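Glycerate dehydrogenase related protein (Thermoplasma acidophilum, PDB 3GVX) probably acts as an NAD(P)H-dependent reductase of 2-oxoacids such as glyoxylate or hydroxypyruvate. Local coordinates at residues P167-I181 with L195-A209. Numbering follows the deposited sequence.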
ATOM      1  N   PRO B 167     -21.138  14.102   5.384  1.00 42.37           N
ATOM      2  CA  PRO B 167     -20.175  13.902   4.309  1.00 41.30           C
ATOM      3  C   PRO B 167     -19.392  15.201   4.073  1.00 41.67           C
ATOM      4  O   PRO B 167     -18.196  15.167   3.788  1.00 41.10           O
ATOM      5  CB  PRO B 167     -21.063  13.515   3.131  1.00 42.15           C
ATOM      6  CG  PRO B 167     -22.200  12.805   3.798  1.00 41.89           C
ATOM      7  CD  PRO B 167     -22.490  13.693   4.965  1.00 41.64           C
ATOM      8  N   ALA B 168     -20.058  16.342   4.216  1.00 41.79           N
ATOM      9  CA  ALA B 168     -19.381  17.618   4.029  1.00 42.71           C
ATOM     10  C   ALA B 168     -18.325  17.771   5.104  1.00 42.31           C
ATOM     11  O   ALA B 168     -17.225  18.244   4.841  1.00 43.58           O
ATOM     12  CB  ALA B 168     -20.384  18.793   4.079  1.00 43.60           C
ATOM     13  N   ASP B 169     -18.658  17.359   6.318  1.00 41.14           N
ATOM     14  CA  ASP B 169     -17.708  17.436   7.423  1.00 41.04           C
ATOM     15  C   ASP B 169     -16.518  16.512   7.166  1.00 39.50           C
ATOM     16  O   ASP B 169     -15.394  16.828   7.526  1.00 38.70           O
ATOM     17  CB  ASP B 169     -18.399  17.079   8.746  1.00 43.65           C
ATOM     18  CG  ASP B 169     -17.427  16.978   9.914  1.00 46.94           C
ATOM     19  OD1 ASP B 169     -16.572  17.874  10.066  1.00 48.89           O
ATOM     20  OD2 ASP B 169     -17.515  16.008  10.692  1.00 48.45           O
ATOM     21  N   LEU B 170     -16.776  15.373   6.533  1.00 37.69           N
ATOM     22  CA  LEU B 170     -15.724  14.418   6.205  1.00 36.16           C
ATOM     23  C   LEU B 170     -14.770  15.032   5.183  1.00 35.73           C
ATOM     24  O   LEU B 170     -13.565  15.019   5.369  1.00 33.79           O
ATOM     25  CB  LEU B 170     -16.319  13.114   5.651  1.00 36.19           C
ATOM     26  CG  LEU B 170     -15.306  12.014   5.299  1.00 35.55           C
ATOM     27  CD1 LEU B 170     -14.975  11.157   6.529  1.00 36.59           C
ATOM     28  CD2 LEU B 170     -15.908  11.164   4.191  1.00 36.69           C
ATOM     29  N   PHE B 171     -15.316  15.575   4.102  1.00 35.03           N
ATOM     30  CA  PHE B 171     -14.492  16.219   3.078  1.00 36.50           C
ATOM     31  C   PHE B 171     -13.633  17.316   3.680  1.00 37.48           C
ATOM     32  O   PHE B 171     -12.488  17.512   3.288  1.00 39.01           O
ATOM     33  CB  PHE B 171     -15.358  16.816   1.959  1.00 35.55           C
ATOM     34  CG  PHE B 171     -15.736  15.831   0.893  1.00 35.18           C
ATOM     35  CD1 PHE B 171     -16.450  14.682   1.209  1.00 36.08           C
ATOM     36  CD2 PHE B 171     -15.338  16.020  -0.424  1.00 35.11           C
ATOM     37  CE1 PHE B 171     -16.748  13.736   0.232  1.00 35.17           C
ATOM     38  CE2 PHE B 171     -15.636  15.075  -1.409  1.00 35.12           C
ATOM     39  CZ  PHE B 171     -16.339  13.932  -1.074  1.00 35.84           C
ATOM     40  N   ARG B 172     -14.186  18.018   4.656  1.00 38.30           N
ATOM     41  CA  ARG B 172     -13.474  19.103   5.299  1.00 39.68           C
ATOM     42  C   ARG B 172     -12.251  18.681   6.102  1.00 39.26           C
ATOM     43  O   ARG B 172     -11.337  19.467   6.293  1.00 39.08           O
ATOM     44  CB  ARG B 172     -14.424  19.891   6.197  1.00 41.49           C
ATOM     45  CG  ARG B 172     -15.350  20.837   5.460  1.00 44.89           C
ATOM     46  CD  ARG B 172     -15.772  21.952   6.401  1.00 45.78           C
ATOM     47  NE  ARG B 172     -16.735  21.497   7.399  1.00 47.94           N
ATOM     48  CZ  ARG B 172     -18.029  21.314   7.162  1.00 48.55           C
ATOM     49  NH1 ARG B 172     -18.519  21.550   5.958  1.00 46.49           N
ATOM     50  NH2 ARG B 172     -18.834  20.904   8.136  1.00 49.34           N
ATOM     51  N   GLN B 173     -12.240  17.440   6.571  1.00 37.85           N
ATOM     52  CA  GLN B 173     -11.122  16.943   7.365  1.00 37.74           C
ATOM     53  C   GLN B 173     -10.240  15.990   6.579  1.00 36.71           C
ATOM     54  O   GLN B 173      -9.334  15.392   7.138  1.00 36.77           O
ATOM     55  CB  GLN B 173     -11.636  16.201   8.601  1.00 37.77           C
ATOM     56  CG  GLN B 173     -12.552  16.989   9.498  1.00 40.65           C
ATOM     57  CD  GLN B 173     -13.040  16.156  10.662  1.00 42.93           C
ATOM     58  OE1 GLN B 173     -12.259  15.781  11.535  1.00 41.68           O
ATOM     59  NE2 GLN B 173     -14.332  15.844  10.672  1.00 43.40           N
ATOM     60  N   SER B 174     -10.506  15.842   5.287  1.00 34.94           N
ATOM     61  CA  SER B 174      -9.755  14.888   4.479  1.00 34.13           C
ATOM     62  C   SER B 174      -8.827  15.407   3.375  1.00 34.60           C
ATOM     63  O   SER B 174      -9.106  16.405   2.711  1.00 33.92           O
ATOM     64  CB  SER B 174     -10.731  13.883   3.861  1.00 33.56           C
ATOM     65  OG  SER B 174     -11.556  13.330   4.855  1.00 34.17           O
ATOM     66  N   ASP B 175      -7.716  14.698   3.193  1.00 32.84           N
ATOM     67  CA  ASP B 175      -6.761  15.004   2.132  1.00 30.98           C
ATOM     68  C   ASP B 175      -7.069  14.025   1.012  1.00 30.54           C
ATOM     69  O   ASP B 175      -6.817  14.283  -0.166  1.00 29.63           O
ATOM     70  CB  ASP B 175      -5.326  14.820   2.631  1.00 28.86           C
ATOM     71  CG  ASP B 175      -4.985  15.756   3.762  1.00 27.76           C
ATOM     72  OD1 ASP B 175      -5.154  16.973   3.603  1.00 30.66           O
ATOM     73  OD2 ASP B 175      -4.545  15.285   4.816  1.00 28.07           O
ATOM     74  N   PHE B 176      -7.621  12.891   1.418  1.00 28.89           N
ATOM     75  CA  PHE B 176      -8.000  11.830   0.514  1.00 28.93           C
ATOM     76  C   PHE B 176      -9.361  11.350   0.953  1.00 30.88           C
ATOM     77  O   PHE B 176      -9.639  11.245   2.142  1.00 31.23           O
ATOM     78  CB  PHE B 176      -7.025  10.660   0.609  1.00 28.88           C
ATOM     79  CG  PHE B 176      -5.613  11.015   0.276  1.00 27.71           C
ATOM     80  CD1 PHE B 176      -5.135  10.882  -1.020  1.00 28.02           C
ATOM     81  CD2 PHE B 176      -4.764  11.503   1.247  1.00 28.43           C
ATOM     82  CE1 PHE B 176      -3.835  11.235  -1.335  1.00 28.02           C
ATOM     83  CE2 PHE B 176      -3.458  11.860   0.938  1.00 26.95           C
ATOM     84  CZ  PHE B 176      -2.997  11.725  -0.353  1.00 27.77           C
ATOM     85  N   VAL B 177     -10.217  11.072  -0.010  1.00 30.09           N
ATOM     86  CA  VAL B 177     -11.531  10.576   0.303  1.00 30.13           C
ATOM     87  C   VAL B 177     -11.804   9.345  -0.507  1.00 30.75           C
ATOM     88  O   VAL B 177     -11.655   9.331  -1.730  1.00 31.87           O
ATOM     89  CB  VAL B 177     -12.633  11.593   0.004  1.00 31.45           C
ATOM     90  CG1 VAL B 177     -13.990  10.868  -0.032  1.00 33.98           C
ATOM     91  CG2 VAL B 177     -12.617  12.706   1.050  1.00 31.15           C
ATOM     92  N   LEU B 178     -12.189   8.294   0.194  1.00 30.60           N
ATOM     93  CA  LEU B 178     -12.512   7.062  -0.469  1.00 32.54           C
ATOM     94  C   LEU B 178     -14.014   6.819  -0.394  1.00 33.05           C
ATOM     95  O   LEU B 178     -14.620   6.894   0.673  1.00 32.29           O
ATOM     96  CB  LEU B 178     -11.790   5.887   0.169  1.00 35.02           C
ATOM     97  CG  LEU B 178     -12.211   4.644  -0.611  1.00 37.05           C
ATOM     98  CD1 LEU B 178     -11.082   4.197  -1.547  1.00 39.59           C
ATOM     99  CD2 LEU B 178     -12.636   3.567   0.379  1.00 38.98           C
ATOM    100  N   ILE B 179     -14.614   6.520  -1.533  1.00 34.22           N
ATOM    101  CA  ILE B 179     -16.032   6.255  -1.538  1.00 36.95           C
ATOM    102  C   ILE B 179     -16.249   4.762  -1.605  1.00 35.32           C
ATOM    103  O   ILE B 179     -15.885   4.109  -2.570  1.00 34.67           O
ATOM    104  CB  ILE B 179     -16.737   6.929  -2.708  1.00 39.15           C
ATOM    105  CG1 ILE B 179     -16.447   8.431  -2.664  1.00 42.25           C
ATOM    106  CG2 ILE B 179     -18.237   6.640  -2.629  1.00 39.89           C
ATOM    107  CD1 ILE B 179     -16.718   9.145  -3.947  1.00 44.67           C
ATOM    108  N   ALA B 180     -16.817   4.231  -0.536  1.00 35.72           N
ATOM    109  CA  ALA B 180     -17.104   2.818  -0.444  1.00 36.91           C
ATOM    110  C   ALA B 180     -18.447   2.674   0.276  1.00 38.12           C
ATOM    111  O   ALA B 180     -18.548   2.033   1.312  1.00 37.08           O
ATOM    112  CB  ALA B 180     -16.015   2.148   0.323  1.00 36.99           C
ATOM    113  N   ILE B 181     -19.473   3.295  -0.291  1.00 37.64           N
ATOM    114  CA  ILE B 181     -20.793   3.273   0.305  1.00 38.26           C
ATOM    115  C   ILE B 181     -21.798   2.673  -0.678  1.00 39.68           C
ATOM    116  O   ILE B 181     -21.692   2.869  -1.883  1.00 38.62           O
ATOM    117  CB  ILE B 181     -21.212   4.710   0.707  1.00 38.59           C
ATOM    118  CG1 ILE B 181     -22.300   4.672   1.782  1.00 37.81           C
ATOM    119  CG2 ILE B 181     -21.645   5.485  -0.537  1.00 38.42           C
ATOM    120  CD1 ILE B 181     -22.431   5.962   2.550  1.00 37.61           C
ATOM    121  N   LEU B 195     -21.422  19.219  -2.288  1.00 44.00           N
ATOM    122  CA  LEU B 195     -20.528  18.479  -1.396  1.00 42.84           C
ATOM    123  C   LEU B 195     -19.058  18.713  -1.776  1.00 42.07           C
ATOM    124  O   LEU B 195     -18.220  18.944  -0.907  1.00 42.11           O
ATOM    125  CB  LEU B 195     -20.853  16.980  -1.425  1.00 40.98           C
ATOM    126  CG  LEU B 195     -19.857  16.034  -0.746  1.00 39.91           C
ATOM    127  CD1 LEU B 195     -19.693  16.382   0.737  1.00 40.67           C
ATOM    128  CD2 LEU B 195     -20.343  14.603  -0.966  1.00 37.47           C
ATOM    129  N   LEU B 196     -18.768  18.681  -3.075  1.00 41.53           N
ATOM    130  CA  LEU B 196     -17.412  18.889  -3.587  1.00 41.74           C
ATOM    131  C   LEU B 196     -16.772  20.208  -3.180  1.00 41.76           C
ATOM    132  O   LEU B 196     -15.558  20.279  -2.995  1.00 41.60           O
ATOM    133  CB  LEU B 196     -17.389  18.781  -5.108  1.00 41.00           C
ATOM    134  CG  LEU B 196     -17.835  17.424  -5.629  1.00 41.02           C
ATOM    135  CD1 LEU B 196     -17.796  17.428  -7.156  1.00 39.31           C
ATOM    136  CD2 LEU B 196     -16.945  16.338  -5.027  1.00 41.46           C
ATOM    137  N   ALA B 197     -17.590  21.246  -3.046  1.00 41.48           N
ATOM    138  CA  ALA B 197     -17.099  22.557  -2.659  1.00 40.63           C
ATOM    139  C   ALA B 197     -16.347  22.497  -1.336  1.00 41.10           C
ATOM    140  O   ALA B 197     -15.643  23.430  -0.985  1.00 41.38           O
ATOM    141  CB  ALA B 197     -18.263  23.558  -2.571  1.00 40.94           C
ATOM    142  N   ASN B 198     -16.474  21.397  -0.601  1.00 40.82           N
ATOM    143  CA  ASN B 198     -15.770  21.271   0.673  1.00 41.13           C
ATOM    144  C   ASN B 198     -14.335  20.774   0.499  1.00 40.48           C
ATOM    145  O   ASN B 198     -13.546  20.814   1.436  1.00 41.57           O
ATOM    146  CB  ASN B 198     -16.509  20.303   1.602  1.00 42.78           C
ATOM    147  CG  ASN B 198     -17.858  20.828   2.043  1.00 44.99           C
ATOM    148  OD1 ASN B 198     -17.971  21.505   3.071  1.00 45.15           O
ATOM    149  ND2 ASN B 198     -18.893  20.523   1.265  1.00 43.01           N
ATOM    150  N   ALA B 199     -13.996  20.322  -0.704  1.00 39.40           N
ATOM    151  CA  ALA B 199     -12.669  19.766  -0.961  1.00 39.06           C
ATOM    152  C   ALA B 199     -11.481  20.649  -0.628  1.00 38.25           C
ATOM    153  O   ALA B 199     -11.370  21.796  -1.070  1.00 37.77           O
ATOM    154  CB  ALA B 199     -12.561  19.288  -2.406  1.00 38.93           C
ATOM    155  N   ARG B 200     -10.604  20.103   0.199  1.00 37.06           N
ATOM    156  CA  ARG B 200      -9.378  20.788   0.567  1.00 35.56           C
ATOM    157  C   ARG B 200      -8.601  20.875  -0.706  1.00 34.69           C
ATOM    158  O   ARG B 200      -8.879  20.163  -1.664  1.00 29.36           O
ATOM    159  CB  ARG B 200      -8.526  19.953   1.503  1.00 35.06           C
ATOM    160  CG  ARG B 200      -9.119  19.712   2.804  1.00 36.35           C
ATOM    161  CD  ARG B 200      -8.123  19.059   3.680  1.00 36.81           C
ATOM    162  NE  ARG B 200      -8.568  19.208   5.046  1.00 38.71           N
ATOM    163  CZ  ARG B 200      -7.894  18.802   6.105  1.00 43.20           C
ATOM    164  NH1 ARG B 200      -6.719  18.205   5.955  1.00 42.91           N
ATOM    165  NH2 ARG B 200      -8.395  19.004   7.312  1.00 43.98           N
ATOM    166  N   LYS B 201      -7.574  21.705  -0.676  1.00 36.71           N
ATOM    167  CA  LYS B 201      -6.711  21.868  -1.825  1.00 38.49           C
ATOM    168  C   LYS B 201      -5.971  20.550  -2.070  1.00 37.94           C
ATOM    169  O   LYS B 201      -5.465  19.932  -1.136  1.00 38.55           O
ATOM    170  CB  LYS B 201      -5.722  23.005  -1.563  1.00 40.89           C
ATOM    171  CG  LYS B 201      -5.582  23.990  -2.725  1.00 45.94           C
ATOM    172  CD  LYS B 201      -6.928  24.677  -3.072  1.00 49.44           C
ATOM    173  CE  LYS B 201      -6.756  25.729  -4.167  1.00 50.32           C
ATOM    174  NZ  LYS B 201      -7.492  25.396  -5.412  1.00 49.05           N
ATOM    175  N   ASN B 202      -5.946  20.119  -3.326  1.00 37.08           N
ATOM    176  CA  ASN B 202      -5.267  18.887  -3.745  1.00 37.64           C
ATOM    177  C   ASN B 202      -5.921  17.585  -3.313  1.00 36.79           C
ATOM    178  O   ASN B 202      -5.275  16.540  -3.262  1.00 35.55           O
ATOM    179  CB  ASN B 202      -3.820  18.888  -3.268  1.00 37.60           C
ATOM    180  CG  ASN B 202      -3.030  20.023  -3.849  1.00 38.30           C
ATOM    181  OD1 ASN B 202      -3.132  20.326  -5.039  1.00 39.72           O
ATOM    182  ND2 ASN B 202      -2.229  20.659  -3.019  1.00 39.89           N
ATOM    183  N   LEU B 203      -7.212  17.655  -3.027  1.00 36.33           N
ATOM    184  CA  LEU B 203      -7.953  16.486  -2.602  1.00 34.49           C
ATOM    185  C   LEU B 203      -7.935  15.440  -3.695  1.00 33.72           C
ATOM    186  O   LEU B 203      -8.013  15.766  -4.877  1.00 34.20           O
ATOM    187  CB  LEU B 203      -9.399  16.860  -2.286  1.00 32.84           C
ATOM    188  CG  LEU B 203     -10.298  15.628  -2.148  1.00 33.51           C
ATOM    189  CD1 LEU B 203     -10.014  14.898  -0.811  1.00 28.89           C
ATOM    190  CD2 LEU B 203     -11.756  16.063  -2.254  1.00 31.18           C
ATOM    191  N   THR B 204      -7.805  14.186  -3.289  1.00 33.62           N
ATOM    192  CA  THR B 204      -7.825  13.065  -4.211  1.00 32.29           C
ATOM    193  C   THR B 204      -9.015  12.219  -3.811  1.00 32.48           C
ATOM    194  O   THR B 204      -9.174  11.832  -2.650  1.00 30.57           O
ATOM    195  CB  THR B 204      -6.553  12.212  -4.116  1.00 32.34           C
ATOM    196  OG1 THR B 204      -5.418  13.026  -4.427  1.00 31.09           O
ATOM    197  CG2 THR B 204      -6.620  11.044  -5.100  1.00 32.30           C
ATOM    198  N   ILE B 205      -9.866  11.951  -4.784  1.00 33.39           N
ATOM    199  CA  ILE B 205     -11.045  11.169  -4.529  1.00 33.22           C
ATOM    200  C   ILE B 205     -10.922   9.815  -5.183  1.00 33.03           C
ATOM    201  O   ILE B 205     -10.537   9.699  -6.345  1.00 32.40           O
ATOM    202  CB  ILE B 205     -12.286  11.890  -5.031  1.00 35.33           C
ATOM    203  CG1 ILE B 205     -12.318  13.283  -4.398  1.00 38.97           C
ATOM    204  CG2 ILE B 205     -13.528  11.058  -4.726  1.00 35.18           C
ATOM    205  CD1 ILE B 205     -13.635  14.002  -4.445  1.00 38.73           C
ATOM    206  N   VAL B 206     -11.229   8.783  -4.415  1.00 32.06           N
ATOM    207  CA  VAL B 206     -11.157   7.436  -4.925  1.00 34.28           C
ATOM    208  C   VAL B 206     -12.534   6.801  -4.821  1.00 35.78           C
ATOM    209  O   VAL B 206     -13.141   6.759  -3.748  1.00 34.73           O
ATOM    210  CB  VAL B 206     -10.149   6.600  -4.122  1.00 34.72           C
ATOM    211  CG1 VAL B 206      -9.816   5.335  -4.884  1.00 32.98           C
ATOM    212  CG2 VAL B 206      -8.907   7.441  -3.807  1.00 35.19           C
ATOM    213  N   ASN B 207     -13.024   6.299  -5.944  1.00 37.82           N
ATOM    214  CA  ASN B 207     -14.334   5.679  -5.967  1.00 38.03           C
ATOM    215  C   ASN B 207     -14.283   4.184  -6.235  1.00 37.67           C
ATOM    216  O   ASN B 207     -13.936   3.754  -7.332  1.00 37.45           O
ATOM    217  CB  ASN B 207     -15.209   6.339  -7.032  1.00 40.35           C
ATOM    218  CG  ASN B 207     -16.674   6.023  -6.845  1.00 40.40           C
ATOM    219  OD1 ASN B 207     -17.029   5.013  -6.233  1.00 39.71           O
ATOM    220  ND2 ASN B 207     -17.534   6.877  -7.379  1.00 41.07           N
ATOM    221  N   VAL B 208     -14.612   3.387  -5.227  1.00 37.95           N
ATOM    222  CA  VAL B 208     -14.657   1.944  -5.404  1.00 38.60           C
ATOM    223  C   VAL B 208     -16.057   1.433  -5.050  1.00 39.34           C
ATOM    224  O   VAL B 208     -16.240   0.270  -4.709  1.00 38.68           O
ATOM    225  CB  VAL B 208     -13.606   1.209  -4.540  1.00 37.34           C
ATOM    226  CG1 VAL B 208     -12.214   1.459  -5.086  1.00 36.61           C
ATOM    227  CG2 VAL B 208     -13.732   1.638  -3.081  1.00 36.58           C
ATOM    228  N   ALA B 209     -17.041   2.320  -5.142  1.00 39.84           N
ATOM    229  CA  ALA B 209     -18.425   1.961  -4.844  1.00 41.16           C
ATOM    230  C   ALA B 209     -19.218   1.843  -6.146  1.00 40.99           C
ATOM    231  O   ALA B 209     -19.101   0.867  -6.869  1.00 41.88           O
ATOM    232  CB  ALA B 209     -19.051   3.015  -3.918  1.00 40.64           C
TER
HETATM  233  O   HOH W   1     -11.147  17.546   0.949  1.00 29.06           O
HETATM  234  O   HOH W   2      -4.596  14.353  -2.377  1.00 41.24           O
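Arg200 reaches across to the backbone of Arg172 and grips one carbonyl with two nitrogens. Arg200 NE and Arg200 NH2 both donate to Arg172 O, at 3.0 and 3.1 Å, NE from above the carbonyl plane and NH2 on a lone pair. At another edge of the guanidinium, close to its plane, Arg200 NH1 forms a salt bridge with Asp175 OD1 (3.1 Å), which it meets from above the carboxylate plane. The Arg200 side chain, extended from CG to NE, carries the guanidinium over the Gln173-Ser174 peptide, which lies against one face. Asp175 OD2 is held by Ala124 N, which steadies the carboxylate. A water bridges Phe171 O, Ser174 O and Arg200 N.

The Phe171 ring is packed between Leu195 and Val177. Leu195 CD1 makes a CH-pi contact over one face, 4.0 Å from the centroid, and Val177 CG2 covers the opposite face. Beside it, Arg172 NH1 donates to Asn198 OD1 (2.9 Å), while Asn198 ND2 is fixed by Leu195 O.

Strands 176-179 and 204-207 run parallel, 14° apart. Their ladder includes Val177 N to Thr204 O (2.9 Å). Helix 79-97 packs on the Phe176, Leu178 and Thr204 face. These are adjacent central strands of the Rossmann-type NAD-binding domain, joined by a beta-alpha-beta crossover through helix 193-196.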